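Local coordinates for protein N-terminal acetyltransferase B complex subunit MDM20 (Candida albicans, PDB 5K04) that probably serves as the non-catalytic auxiliary subunit of the NatB complex, which acetylates the N termini of proteins, at residues S386-N394 with I714-P722; Y168-E177 with V190-E199. One frame throughout, in Å; residues are numbered along the deposited sequence.

Interaction 1. Residues S386-N394 with I714-P722; sequences SSPQNTIKN and IIDSMDFEP
Within the all-helical, TPR-like superhelix of this auxiliary subunit, the first turns of helix 388-404 rest on the end of helix 707-717 and on the extended chain that leaves it, with Met718 and Phe720 set against Gln389, Ile392 and Lys393. No hydrogen bond is assigned across the contact, which rests mainly on Met718, Phe720, Ile392 and the chain of Gln389. Met718 runs antiparallel to Gln389: its SD lies 3.5 Å from Gln389 CB, and a bend at chi3 (-25°) brings its methyl group to Ile392, Met718 CE lying 3.7 Å from Ile392 CD1. Met718 and Ile392 cross at about a right angle. Ile392 CD1 also reaches the CG1 atom of Ile715, 4.2 Å away, so this branch bridges the last helical turn and the start of the extended chain. Its other branch serves the aromatic ring, with Ile392 CG2 3.8 Å from Phe720 CZ. Gln389 reaches out across to the extended chain, CG anti to the backbone N (chi1 179°), which carries its amide over Met718 CB and up to the backbone of Asp719; the model is too tight at that point for a bond to be assigned. The ammonium group of Lys393 turns to a salt bridge with Asp383. Ser387 is the N-cap, its OG accepting from Asn390 N. Ile715 also touches helix 729-747. The Phe720 ring presents its edge to the helix, and close to the ring plane its CE1 lies 3.6 Å from the carbonyl oxygen of Gln389 and 3.7 Å from Lys393 CB.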
ATOM      1  N   SER A 386      14.090  -2.125 -24.999  1.00 46.00           N
ATOM      2  CA  SER A 386      12.890  -1.354 -25.328  1.00 41.96           C
ATOM      3  C   SER A 386      12.501  -1.447 -26.798  1.00 45.93           C
ATOM      4  O   SER A 386      11.433  -0.973 -27.161  1.00 39.06           O
ATOM      5  CB  SER A 386      13.015   0.130 -24.946  1.00 41.45           C
ATOM      6  OG  SER A 386      13.890   0.797 -25.830  1.00 46.79           O
ATOM      7  N   SER A 387      13.309  -2.069 -27.653  1.00 44.09           N
ATOM      8  CA  SER A 387      12.859  -2.304 -29.011  1.00 38.49           C
ATOM      9  C   SER A 387      11.705  -3.308 -28.995  1.00 40.88           C
ATOM     10  O   SER A 387      11.732  -4.260 -28.219  1.00 35.30           O
ATOM     11  CB  SER A 387      14.007  -2.811 -29.888  1.00 32.57           C
ATOM     12  OG  SER A 387      14.266  -4.183 -29.681  1.00 34.57           O
ATOM     13  N   PRO A 388      10.664  -3.103 -29.815  1.00 53.04           N
ATOM     14  CA  PRO A 388       9.481  -3.993 -29.756  1.00 48.69           C
ATOM     15  C   PRO A 388       9.765  -5.449 -30.111  1.00 44.01           C
ATOM     16  O   PRO A 388       9.103  -6.345 -29.575  1.00 36.30           O
ATOM     17  CB  PRO A 388       8.504  -3.349 -30.757  1.00 51.50           C
ATOM     18  CG  PRO A 388       9.364  -2.446 -31.635  1.00 48.40           C
ATOM     19  CD  PRO A 388      10.468  -1.977 -30.748  1.00 47.11           C
ATOM     20  N   GLN A 389      10.719  -5.711 -31.007  1.00 46.48           N
ATOM     21  CA  GLN A 389      11.157  -7.079 -31.272  1.00 48.46           C
ATOM     22  C   GLN A 389      11.777  -7.719 -30.034  1.00 46.25           C
ATOM     23  O   GLN A 389      11.563  -8.906 -29.766  1.00 33.08           O
ATOM     24  CB  GLN A 389      12.164  -7.081 -32.418  1.00 48.57           C
ATOM     25  CG  GLN A 389      12.718  -8.430 -32.796  1.00 56.04           C
ATOM     26  CD  GLN A 389      13.265  -8.389 -34.202  1.00 76.59           C
ATOM     27  OE1 GLN A 389      13.312  -7.326 -34.829  1.00 79.82           O
ATOM     28  NE2 GLN A 389      13.682  -9.536 -34.715  1.00 82.12           N
ATOM     29  N   ASN A 390      12.581  -6.956 -29.288  1.00 44.44           N
ATOM     30  CA  ASN A 390      13.184  -7.515 -28.086  1.00 47.04           C
ATOM     31  C   ASN A 390      12.125  -7.765 -27.023  1.00 43.25           C
ATOM     32  O   ASN A 390      12.169  -8.775 -26.311  1.00 29.44           O
ATOM     33  CB  ASN A 390      14.269  -6.576 -27.571  1.00 42.97           C
ATOM     34  CG  ASN A 390      14.769  -6.962 -26.189  1.00 45.03           C
ATOM     35  OD1 ASN A 390      14.182  -6.593 -25.181  1.00 30.95           O
ATOM     36  ND2 ASN A 390      15.877  -7.687 -26.146  1.00 50.14           N
ATOM     37  N   THR A 391      11.154  -6.858 -26.923  1.00 51.65           N
ATOM     38  CA  THR A 391      10.075  -6.994 -25.949  1.00 45.57           C
ATOM     39  C   THR A 391       9.223  -8.225 -26.240  1.00 37.94           C
ATOM     40  O   THR A 391       8.876  -8.989 -25.331  1.00 29.79           O
ATOM     41  CB  THR A 391       9.240  -5.715 -25.974  1.00 40.18           C
ATOM     42  OG1 THR A 391      10.034  -4.645 -25.452  1.00 26.96           O
ATOM     43  CG2 THR A 391       7.949  -5.863 -25.167  1.00 43.25           C
ATOM     44  N   ILE A 392       8.903  -8.445 -27.515  1.00 42.00           N
ATOM     45  CA  ILE A 392       8.103  -9.595 -27.907  1.00 42.14           C
ATOM     46  C   ILE A 392       8.886 -10.884 -27.702  1.00 44.43           C
ATOM     47  O   ILE A 392       8.346 -11.882 -27.202  1.00 37.55           O
ATOM     48  CB  ILE A 392       7.641  -9.429 -29.365  1.00 46.15           C
ATOM     49  CG1 ILE A 392       6.590  -8.317 -29.470  1.00 48.36           C
ATOM     50  CG2 ILE A 392       7.114 -10.744 -29.922  1.00 38.98           C
ATOM     51  CD1 ILE A 392       6.186  -7.992 -30.910  1.00 44.99           C
ATOM     52  N   LYS A 393      10.165 -10.889 -28.083  1.00 48.45           N
ATOM     53  CA  LYS A 393      10.996 -12.068 -27.856  1.00 49.41           C
ATOM     54  C   LYS A 393      10.981 -12.458 -26.383  1.00 45.61           C
ATOM     55  O   LYS A 393      10.761 -13.626 -26.032  1.00 31.07           O
ATOM     56  CB  LYS A 393      12.430 -11.811 -28.339  1.00 46.16           C
ATOM     57  CG  LYS A 393      13.421 -12.917 -27.937  1.00 51.16           C
ATOM     58  CD  LYS A 393      14.877 -12.590 -28.279  1.00 44.49           C
ATOM     59  CE  LYS A 393      15.487 -11.640 -27.279  1.00 47.07           C
ATOM     60  NZ  LYS A 393      16.906 -11.377 -27.549  1.00 53.49           N
ATOM     61  N   ASN A 394      11.168 -11.477 -25.501  1.00 45.61           N
ATOM     62  CA  ASN A 394      11.239 -11.783 -24.084  1.00 49.40           C
ATOM     63  C   ASN A 394       9.871 -12.072 -23.476  1.00 45.05           C
ATOM     64  O   ASN A 394       9.794 -12.810 -22.490  1.00 28.61           O
ATOM     65  CB  ASN A 394      11.977 -10.654 -23.366  1.00 43.29           C
ATOM     66  CG  ASN A 394      13.498 -10.761 -23.557  1.00 39.97           C
ATOM     67  OD1 ASN A 394      14.101 -11.767 -23.214  1.00 29.89           O
ATOM     68  ND2 ASN A 394      14.097  -9.742 -24.150  1.00 42.37           N
ATOM     69  N   ILE A 714       4.979  -5.190 -39.363  1.00 59.71           N
ATOM     70  CA  ILE A 714       6.242  -5.076 -38.634  1.00 60.05           C
ATOM     71  C   ILE A 714       6.513  -6.358 -37.861  1.00 57.47           C
ATOM     72  O   ILE A 714       7.642  -6.860 -37.829  1.00 57.32           O
ATOM     73  CB  ILE A 714       6.202  -3.849 -37.698  1.00 55.42           C
ATOM     74  CG1 ILE A 714       6.021  -2.545 -38.493  1.00 50.85           C
ATOM     75  CG2 ILE A 714       7.439  -3.783 -36.815  1.00 46.78           C
ATOM     76  CD1 ILE A 714       5.498  -1.386 -37.633  1.00 45.68           C
ATOM     77  N   ILE A 715       5.466  -6.913 -37.249  1.00 52.99           N
ATOM     78  CA  ILE A 715       5.577  -8.140 -36.467  1.00 46.04           C
ATOM     79  C   ILE A 715       5.972  -9.315 -37.356  1.00 49.34           C
ATOM     80  O   ILE A 715       6.860 -10.103 -37.008  1.00 41.24           O
ATOM     81  CB  ILE A 715       4.248  -8.386 -35.729  1.00 43.49           C
ATOM     82  CG1 ILE A 715       4.129  -7.408 -34.559  1.00 37.42           C
ATOM     83  CG2 ILE A 715       4.113  -9.832 -35.307  1.00 50.34           C
ATOM     84  CD1 ILE A 715       2.769  -7.427 -33.865  1.00 37.84           C
ATOM     85  N   ASP A 716       5.339  -9.432 -38.534  1.00 54.43           N
ATOM     86  CA  ASP A 716       5.641 -10.533 -39.442  1.00 53.63           C
ATOM     87  C   ASP A 716       7.037 -10.405 -40.045  1.00 52.72           C
ATOM     88  O   ASP A 716       7.643 -11.414 -40.419  1.00 51.53           O
ATOM     89  CB  ASP A 716       4.597 -10.609 -40.560  1.00 54.09           C
ATOM     90  CG  ASP A 716       3.223 -11.062 -40.069  1.00 51.95           C
ATOM     91  OD1 ASP A 716       3.108 -11.627 -38.952  1.00 46.45           O
ATOM     92  OD2 ASP A 716       2.251 -10.856 -40.825  1.00 52.15           O
ATOM     93  N   SER A 717       7.560  -9.185 -40.152  1.00 54.91           N
ATOM     94  CA  SER A 717       8.900  -8.974 -40.689  1.00 53.12           C
ATOM     95  C   SER A 717       9.996  -9.173 -39.652  1.00 52.20           C
ATOM     96  O   SER A 717      11.173  -9.161 -40.020  1.00 41.77           O
ATOM     97  CB  SER A 717       9.029  -7.565 -41.267  1.00 45.74           C
ATOM     98  OG  SER A 717       9.084  -6.609 -40.211  1.00 52.72           O
ATOM     99  N   MET A 718       9.647  -9.346 -38.376  1.00 54.44           N
ATOM    100  CA  MET A 718      10.662  -9.489 -37.343  1.00 53.49           C
ATOM    101  C   MET A 718      11.206 -10.913 -37.331  1.00 60.84           C
ATOM    102  O   MET A 718      10.442 -11.883 -37.340  1.00 62.48           O
ATOM    103  CB  MET A 718      10.095  -9.113 -35.973  1.00 53.50           C
ATOM    104  CG  MET A 718       9.815  -7.622 -35.861  1.00 56.75           C
ATOM    105  SD  MET A 718       9.204  -7.018 -34.288  1.00 34.46           S
ATOM    106  CE  MET A 718       8.492  -8.513 -33.769  1.00 32.66           C
ATOM    107  N   ASP A 719      12.527 -11.031 -37.332  1.00 64.12           N
ATOM    108  CA  ASP A 719      13.190 -12.314 -37.181  1.00 62.26           C
ATOM    109  C   ASP A 719      13.493 -12.578 -35.710  1.00 61.50           C
ATOM    110  O   ASP A 719      13.611 -11.667 -34.894  1.00 68.08           O
ATOM    111  CB  ASP A 719      14.474 -12.360 -38.004  1.00 61.24           C
ATOM    112  CG  ASP A 719      14.210 -12.256 -39.496  1.00 72.96           C
ATOM    113  OD1 ASP A 719      13.728 -13.244 -40.096  1.00 73.04           O
ATOM    114  OD2 ASP A 719      14.470 -11.174 -40.066  1.00 75.91           O
ATOM    115  N   PHE A 720      13.616 -13.852 -35.380  1.00 62.64           N
ATOM    116  CA  PHE A 720      13.754 -14.274 -33.998  1.00 57.30           C
ATOM    117  C   PHE A 720      14.776 -15.394 -33.912  1.00 58.95           C
ATOM    118  O   PHE A 720      14.612 -16.437 -34.555  1.00 51.97           O
ATOM    119  CB  PHE A 720      12.414 -14.741 -33.441  1.00 61.50           C
ATOM    120  CG  PHE A 720      11.480 -13.627 -33.131  1.00 66.98           C
ATOM    121  CD1 PHE A 720      11.658 -12.865 -31.982  1.00 58.85           C
ATOM    122  CD2 PHE A 720      10.418 -13.340 -33.980  1.00 61.82           C
ATOM    123  CE1 PHE A 720      10.799 -11.839 -31.688  1.00 57.65           C
ATOM    124  CE2 PHE A 720       9.545 -12.311 -33.687  1.00 57.91           C
ATOM    125  CZ  PHE A 720       9.734 -11.559 -32.539  1.00 58.40           C
ATOM    126  N   GLU A 721      15.827 -15.165 -33.120  1.00 61.50           N
ATOM    127  CA  GLU A 721      16.818 -16.176 -32.768  1.00 60.20           C
ATOM    128  C   GLU A 721      16.756 -16.311 -31.255  1.00 52.33           C
ATOM    129  O   GLU A 721      17.637 -15.809 -30.539  1.00 45.04           O
ATOM    130  CB  GLU A 721      18.220 -15.804 -33.244  1.00 67.34           C
ATOM    131  CG  GLU A 721      18.374 -15.816 -34.758  1.00 76.17           C
ATOM    132  CD  GLU A 721      19.805 -15.581 -35.201  1.00 82.58           C
ATOM    133  OE1 GLU A 721      20.580 -16.565 -35.260  1.00 84.27           O
ATOM    134  OE2 GLU A 721      20.157 -14.412 -35.476  1.00 82.69           O
ATOM    135  N   PRO A 722      15.717 -16.981 -30.737  1.00 58.00           N
ATOM    136  CA  PRO A 722      15.600 -17.103 -29.280  1.00 55.39           C
ATOM    137  C   PRO A 722      16.702 -17.945 -28.733  1.00 54.37           C
ATOM    138  O   PRO A 722      17.283 -18.811 -29.416  1.00 38.94           O
ATOM    139  CB  PRO A 722      14.223 -17.792 -29.112  1.00 53.17           C
ATOM    140  CG  PRO A 722      13.626 -17.914 -30.488  1.00 57.54           C
ATOM    141  CD  PRO A 722      14.766 -17.838 -31.447  1.00 55.25           C
TER

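Interaction 2. Residues Y168-E177 with V190-E199; sequences YNSLGKKLME and VYTLFLSSKE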
ATOM      1  N   TYR A 168       4.644  20.213  24.929  1.00 51.79           N
ATOM      2  CA  TYR A 168       3.911  18.989  24.613  1.00 49.48           C
ATOM      3  C   TYR A 168       4.545  17.784  25.293  1.00 44.86           C
ATOM      4  O   TYR A 168       3.850  16.889  25.785  1.00 30.38           O
ATOM      5  CB  TYR A 168       3.873  18.781  23.097  1.00 46.04           C
ATOM      6  CG  TYR A 168       3.013  19.764  22.306  1.00 50.64           C
ATOM      7  CD1 TYR A 168       2.100  20.597  22.937  1.00 50.42           C
ATOM      8  CD2 TYR A 168       3.097  19.825  20.915  1.00 50.38           C
ATOM      9  CE1 TYR A 168       1.304  21.476  22.208  1.00 53.63           C
ATOM     10  CE2 TYR A 168       2.306  20.694  20.183  1.00 52.71           C
ATOM     11  CZ  TYR A 168       1.414  21.514  20.831  1.00 55.89           C
ATOM     12  OH  TYR A 168       0.637  22.386  20.101  1.00 56.62           O
ATOM     13  N   ASN A 169       5.872  17.754  25.336  1.00 46.32           N
ATOM     14  CA  ASN A 169       6.571  16.632  25.941  1.00 40.93           C
ATOM     15  C   ASN A 169       6.419  16.635  27.453  1.00 40.28           C
ATOM     16  O   ASN A 169       6.307  15.570  28.071  1.00 32.68           O
ATOM     17  CB  ASN A 169       8.041  16.691  25.555  1.00 39.59           C
ATOM     18  CG  ASN A 169       8.702  15.392  25.718  1.00 52.78           C
ATOM     19  OD1 ASN A 169       8.609  14.522  24.845  1.00 45.38           O
ATOM     20  ND2 ASN A 169       9.332  15.200  26.876  1.00 61.26           N
ATOM     21  N   SER A 170       6.421  17.827  28.058  1.00 39.30           N
ATOM     22  CA  SER A 170       6.254  17.948  29.503  1.00 42.43           C
ATOM     23  C   SER A 170       4.841  17.583  29.936  1.00 43.52           C
ATOM     24  O   SER A 170       4.646  17.007  31.012  1.00 26.92           O
ATOM     25  CB  SER A 170       6.594  19.376  29.938  1.00 45.72           C
ATOM     26  OG  SER A 170       5.924  19.689  31.137  1.00 48.51           O
ATOM     27  N   LEU A 171       3.837  17.934  29.126  1.00 49.49           N
ATOM     28  CA  LEU A 171       2.458  17.621  29.499  1.00 43.11           C
ATOM     29  C   LEU A 171       2.183  16.130  29.365  1.00 40.46           C
ATOM     30  O   LEU A 171       1.455  15.553  30.180  1.00 36.03           O
ATOM     31  CB  LEU A 171       1.473  18.438  28.649  1.00 39.11           C
ATOM     32  CG  LEU A 171       1.420  19.958  28.873  1.00 47.47           C
ATOM     33  CD1 LEU A 171       0.663  20.621  27.753  1.00 45.35           C
ATOM     34  CD2 LEU A 171       0.790  20.353  30.218  1.00 45.59           C
ATOM     35  N   GLY A 172       2.748  15.485  28.342  1.00 45.17           N
ATOM     36  CA  GLY A 172       2.524  14.056  28.183  1.00 46.19           C
ATOM     37  C   GLY A 172       3.227  13.249  29.257  1.00 41.10           C
ATOM     38  O   GLY A 172       2.663  12.293  29.801  1.00 31.52           O
ATOM     39  N   LYS A 173       4.470  13.625  29.570  1.00 40.89           N
ATOM     40  CA  LYS A 173       5.235  12.951  30.608  1.00 43.74           C
ATOM     41  C   LYS A 173       4.519  13.024  31.947  1.00 42.31           C
ATOM     42  O   LYS A 173       4.398  12.024  32.662  1.00 31.55           O
ATOM     43  CB  LYS A 173       6.630  13.582  30.711  1.00 43.56           C
ATOM     44  CG  LYS A 173       7.565  12.854  31.650  1.00 51.01           C
ATOM     45  CD  LYS A 173       8.685  13.743  32.159  1.00 65.95           C
ATOM     46  CE  LYS A 173       9.908  13.701  31.276  1.00 67.56           C
ATOM     47  NZ  LYS A 173      11.049  14.401  31.940  1.00 68.28           N
ATOM     48  N   LYS A 174       4.017  14.206  32.289  1.00 50.19           N
ATOM     49  CA  LYS A 174       3.390  14.420  33.588  1.00 48.15           C
ATOM     50  C   LYS A 174       2.050  13.695  33.692  1.00 35.68           C
ATOM     51  O   LYS A 174       1.693  13.197  34.763  1.00 26.86           O
ATOM     52  CB  LYS A 174       3.243  15.927  33.815  1.00 57.74           C
ATOM     53  CG  LYS A 174       2.317  16.349  34.927  1.00 76.31           C
ATOM     54  CD  LYS A 174       2.150  17.865  34.905  1.00 93.02           C
ATOM     55  CE  LYS A 174       1.764  18.364  33.509  1.00102.06           C
ATOM     56  NZ  LYS A 174       1.794  19.857  33.390  1.00106.77           N
ATOM     57  N   LEU A 175       1.295  13.630  32.596  1.00 42.14           N
ATOM     58  CA  LEU A 175       0.063  12.841  32.578  1.00 44.97           C
ATOM     59  C   LEU A 175       0.346  11.370  32.837  1.00 43.70           C
ATOM     60  O   LEU A 175      -0.392  10.707  33.573  1.00 24.48           O
ATOM     61  CB  LEU A 175      -0.635  12.989  31.227  1.00 42.25           C
ATOM     62  CG  LEU A 175      -1.343  14.305  30.970  1.00 39.90           C
ATOM     63  CD1 LEU A 175      -1.601  14.458  29.501  1.00 41.61           C
ATOM     64  CD2 LEU A 175      -2.637  14.345  31.771  1.00 36.67           C
ATOM     65  N   MET A 176       1.404  10.838  32.211  1.00 43.11           N
ATOM     66  CA  MET A 176       1.758   9.432  32.388  1.00 36.95           C
ATOM     67  C   MET A 176       2.288   9.170  33.793  1.00 41.36           C
ATOM     68  O   MET A 176       1.930   8.167  34.421  1.00 28.31           O
ATOM     69  CB  MET A 176       2.772   8.995  31.314  1.00 32.41           C
ATOM     70  CG  MET A 176       2.152   8.890  29.864  1.00 32.39           C
ATOM     71  SD  MET A 176       0.627   8.012  29.787  1.00 22.25           S
ATOM     72  CE  MET A 176       1.255   6.533  30.512  1.00 36.30           C
ATOM     73  N   GLU A 177       3.125  10.075  34.314  1.00 46.28           N
ATOM     74  CA  GLU A 177       3.605   9.925  35.683  1.00 42.78           C
ATOM     75  C   GLU A 177       2.437   9.855  36.661  1.00 41.56           C
ATOM     76  O   GLU A 177       2.494   9.097  37.636  1.00 31.02           O
ATOM     77  CB  GLU A 177       4.593  11.059  36.015  1.00 44.84           C
ATOM     78  CG  GLU A 177       5.960  10.890  35.262  1.00 47.91           C
ATOM     79  CD  GLU A 177       6.910  12.107  35.285  1.00 47.31           C
ATOM     80  OE1 GLU A 177       6.522  13.203  35.758  1.00 39.10           O
ATOM     81  OE2 GLU A 177       8.068  11.945  34.813  1.00 40.31           O
ATOM     82  N   VAL A 190       3.804   4.313  26.207  1.00 39.89           N
ATOM     83  CA  VAL A 190       3.392   5.707  26.038  1.00 38.80           C
ATOM     84  C   VAL A 190       4.333   6.625  26.796  1.00 37.12           C
ATOM     85  O   VAL A 190       4.778   7.656  26.278  1.00 34.64           O
ATOM     86  CB  VAL A 190       1.937   5.916  26.502  1.00 36.86           C
ATOM     87  CG1 VAL A 190       1.569   7.406  26.432  1.00 30.41           C
ATOM     88  CG2 VAL A 190       0.988   5.126  25.640  1.00 32.83           C
ATOM     89  N   TYR A 191       4.636   6.258  28.044  1.00 40.20           N
ATOM     90  CA  TYR A 191       5.542   7.037  28.879  1.00 37.07           C
ATOM     91  C   TYR A 191       6.883   7.251  28.174  1.00 38.54           C
ATOM     92  O   TYR A 191       7.401   8.374  28.138  1.00 24.56           O
ATOM     93  CB  TYR A 191       5.712   6.324  30.234  1.00 32.31           C
ATOM     94  CG  TYR A 191       6.430   7.118  31.291  1.00 37.54           C
ATOM     95  CD1 TYR A 191       6.208   8.474  31.433  1.00 39.43           C
ATOM     96  CD2 TYR A 191       7.326   6.511  32.162  1.00 41.55           C
ATOM     97  CE1 TYR A 191       6.876   9.212  32.389  1.00 36.48           C
ATOM     98  CE2 TYR A 191       7.992   7.248  33.137  1.00 38.68           C
ATOM     99  CZ  TYR A 191       7.766   8.593  33.248  1.00 37.05           C
ATOM    100  OH  TYR A 191       8.428   9.324  34.223  1.00 32.83           O
ATOM    101  N   THR A 192       7.445   6.183  27.573  1.00 42.70           N
ATOM    102  CA  THR A 192       8.751   6.289  26.917  1.00 36.71           C
ATOM    103  C   THR A 192       8.741   7.273  25.758  1.00 36.84           C
ATOM    104  O   THR A 192       9.807   7.755  25.365  1.00 27.45           O
ATOM    105  CB  THR A 192       9.223   4.941  26.383  1.00 32.01           C
ATOM    106  OG1 THR A 192       8.335   4.511  25.350  1.00 22.49           O
ATOM    107  CG2 THR A 192       9.287   3.898  27.496  1.00 35.40           C
ATOM    108  N   LEU A 193       7.564   7.588  25.205  1.00 42.03           N
ATOM    109  CA  LEU A 193       7.514   8.545  24.102  1.00 38.28           C
ATOM    110  C   LEU A 193       7.958   9.942  24.523  1.00 36.76           C
ATOM    111  O   LEU A 193       8.260  10.763  23.658  1.00 32.21           O
ATOM    112  CB  LEU A 193       6.104   8.611  23.513  1.00 35.80           C
ATOM    113  CG  LEU A 193       5.539   7.280  23.005  1.00 41.77           C
ATOM    114  CD1 LEU A 193       4.056   7.447  22.696  1.00 36.19           C
ATOM    115  CD2 LEU A 193       6.322   6.782  21.767  1.00 33.73           C
ATOM    116  N   PHE A 194       8.019  10.233  25.823  1.00 40.93           N
ATOM    117  CA  PHE A 194       8.384  11.568  26.293  1.00 41.90           C
ATOM    118  C   PHE A 194       9.705  11.589  27.047  1.00 40.92           C
ATOM    119  O   PHE A 194      10.039  12.610  27.661  1.00 29.27           O
ATOM    120  CB  PHE A 194       7.263  12.135  27.166  1.00 38.15           C
ATOM    121  CG  PHE A 194       5.911  12.020  26.530  1.00 40.51           C
ATOM    122  CD1 PHE A 194       5.564  12.843  25.465  1.00 36.25           C
ATOM    123  CD2 PHE A 194       5.008  11.057  26.956  1.00 35.85           C
ATOM    124  CE1 PHE A 194       4.324  12.724  24.850  1.00 41.44           C
ATOM    125  CE2 PHE A 194       3.774  10.924  26.334  1.00 42.11           C
ATOM    126  CZ  PHE A 194       3.425  11.769  25.287  1.00 35.70           C
ATOM    127  N   LEU A 195      10.462  10.490  27.013  1.00 44.11           N
ATOM    128  CA  LEU A 195      11.643  10.314  27.835  1.00 37.08           C
ATOM    129  C   LEU A 195      12.916  10.339  27.005  1.00 41.62           C
ATOM    130  O   LEU A 195      12.937   9.917  25.846  1.00 32.40           O
ATOM    131  CB  LEU A 195      11.588   8.990  28.587  1.00 37.26           C
ATOM    132  CG  LEU A 195      10.452   8.826  29.582  1.00 41.04           C
ATOM    133  CD1 LEU A 195      10.613   7.482  30.264  1.00 36.55           C
ATOM    134  CD2 LEU A 195      10.446   9.990  30.598  1.00 33.46           C
ATOM    135  N   SER A 196      13.998  10.785  27.638  1.00 47.87           N
ATOM    136  CA  SER A 196      15.304  10.675  27.022  1.00 39.33           C
ATOM    137  C   SER A 196      15.779   9.227  27.058  1.00 38.71           C
ATOM    138  O   SER A 196      15.244   8.373  27.773  1.00 28.20           O
ATOM    139  CB  SER A 196      16.319  11.570  27.737  1.00 35.34           C
ATOM    140  OG  SER A 196      16.572  11.101  29.055  1.00 28.09           O
ATOM    141  N   SER A 197      16.816   8.968  26.268  1.00 46.14           N
ATOM    142  CA  SER A 197      17.455   7.659  26.276  1.00 41.89           C
ATOM    143  C   SER A 197      17.949   7.299  27.676  1.00 45.24           C
ATOM    144  O   SER A 197      17.848   6.139  28.099  1.00 29.93           O
ATOM    145  CB  SER A 197      18.608   7.657  25.262  1.00 40.61           C
ATOM    146  OG  SER A 197      18.898   6.353  24.791  1.00 48.48           O
ATOM    147  N   LYS A 198      18.481   8.289  28.413  1.00 46.48           N
ATOM    148  CA  LYS A 198      18.931   8.049  29.784  1.00 42.42           C
ATOM    149  C   LYS A 198      17.766   7.669  30.681  1.00 42.65           C
ATOM    150  O   LYS A 198      17.870   6.742  31.496  1.00 32.17           O
ATOM    151  CB  LYS A 198      19.633   9.287  30.348  1.00 45.10           C
ATOM    152  CG  LYS A 198      20.961   9.614  29.710  1.00 55.68           C
ATOM    153  CD  LYS A 198      22.002   8.542  30.007  1.00 68.07           C
ATOM    154  CE  LYS A 198      22.724   8.798  31.323  1.00 70.02           C
ATOM    155  NZ  LYS A 198      23.946   7.931  31.466  1.00 68.13           N
ATOM    156  N   GLU A 199      16.647   8.385  30.550  1.00 45.30           N
ATOM    157  CA  GLU A 199      15.489   8.105  31.387  1.00 43.23           C
ATOM    158  C   GLU A 199      14.864   6.762  31.024  1.00 38.57           C
ATOM    159  O   GLU A 199      14.451   6.005  31.908  1.00 25.85           O
ATOM    160  CB  GLU A 199      14.476   9.245  31.257  1.00 40.17           C
ATOM    161  CG  GLU A 199      14.944  10.585  31.809  1.00 38.35           C
ATOM    162  CD  GLU A 199      14.029  11.742  31.393  1.00 40.96           C
ATOM    163  OE1 GLU A 199      13.632  11.800  30.207  1.00 33.99           O
ATOM    164  OE2 GLU A 199      13.707  12.586  32.259  1.00 35.31           O
TER
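Phe194 lays its ring flat on helix 162-177 at Gly172, whose CA stands 3.8 Å from the ring centroid and 11° off the normal, a CH-pi contact made possible by the absence of a side chain there. Leu193 CB covers the opposite face. Asn169 holds the same residue from the side: its OD1 lies in the ring plane at the edge, while ND2 donates to Phe194 O (2.8 Å, 162° at the hydrogen), nearly in its own amide plane. Two turns beyond Asn169, Tyr191 OH gives a 2.7 Å bond to the anti lone pair of Glu177 OE2, and Met176 CB packs 3.5 Å from Tyr191 CD1. Met176 SD meets Val190 CG1 at 3.5 Å. Lys173, bent at chi3 (-90°), passes Leu195 CD2 and ends in a salt bridge, with NZ 3.2 Å from Glu199 OE2 on its syn side. The other carboxylate oxygen of Glu199 receives Ser196 N in a 2.8 Å bond, and Ser196 OG accepts from Glu199 N; this capping box opens helix 197-204 and fixes the glutamate for Lys173. Behind this layer, Met176 and Leu193 lean on helix 143-157, while Tyr191 and Leu195 face Val203 of helix 197-204.

How the interactions relate
From the N terminus, interaction 2 comes first: helix 162-177 is followed by a short connection and helix 185-192, and the contact closes this loop with only 12 residues between its segments, joining neighbouring helices of the N-terminal half and the start of helix 197-204. Interaction 1 opens later, at 386-394, and closes only at 714-722, spanning 319 intervening residues, so it ties the middle of the chain to its C-terminal region. The two loops are in series, neither nested nor crossed. The centres of interactions 1 and 2 lie about 64 Å apart, on opposite sides of the chain's centre. The nearest atoms of interactions 1 and 2 are about 48 Å apart; one contact is local, the other long-range.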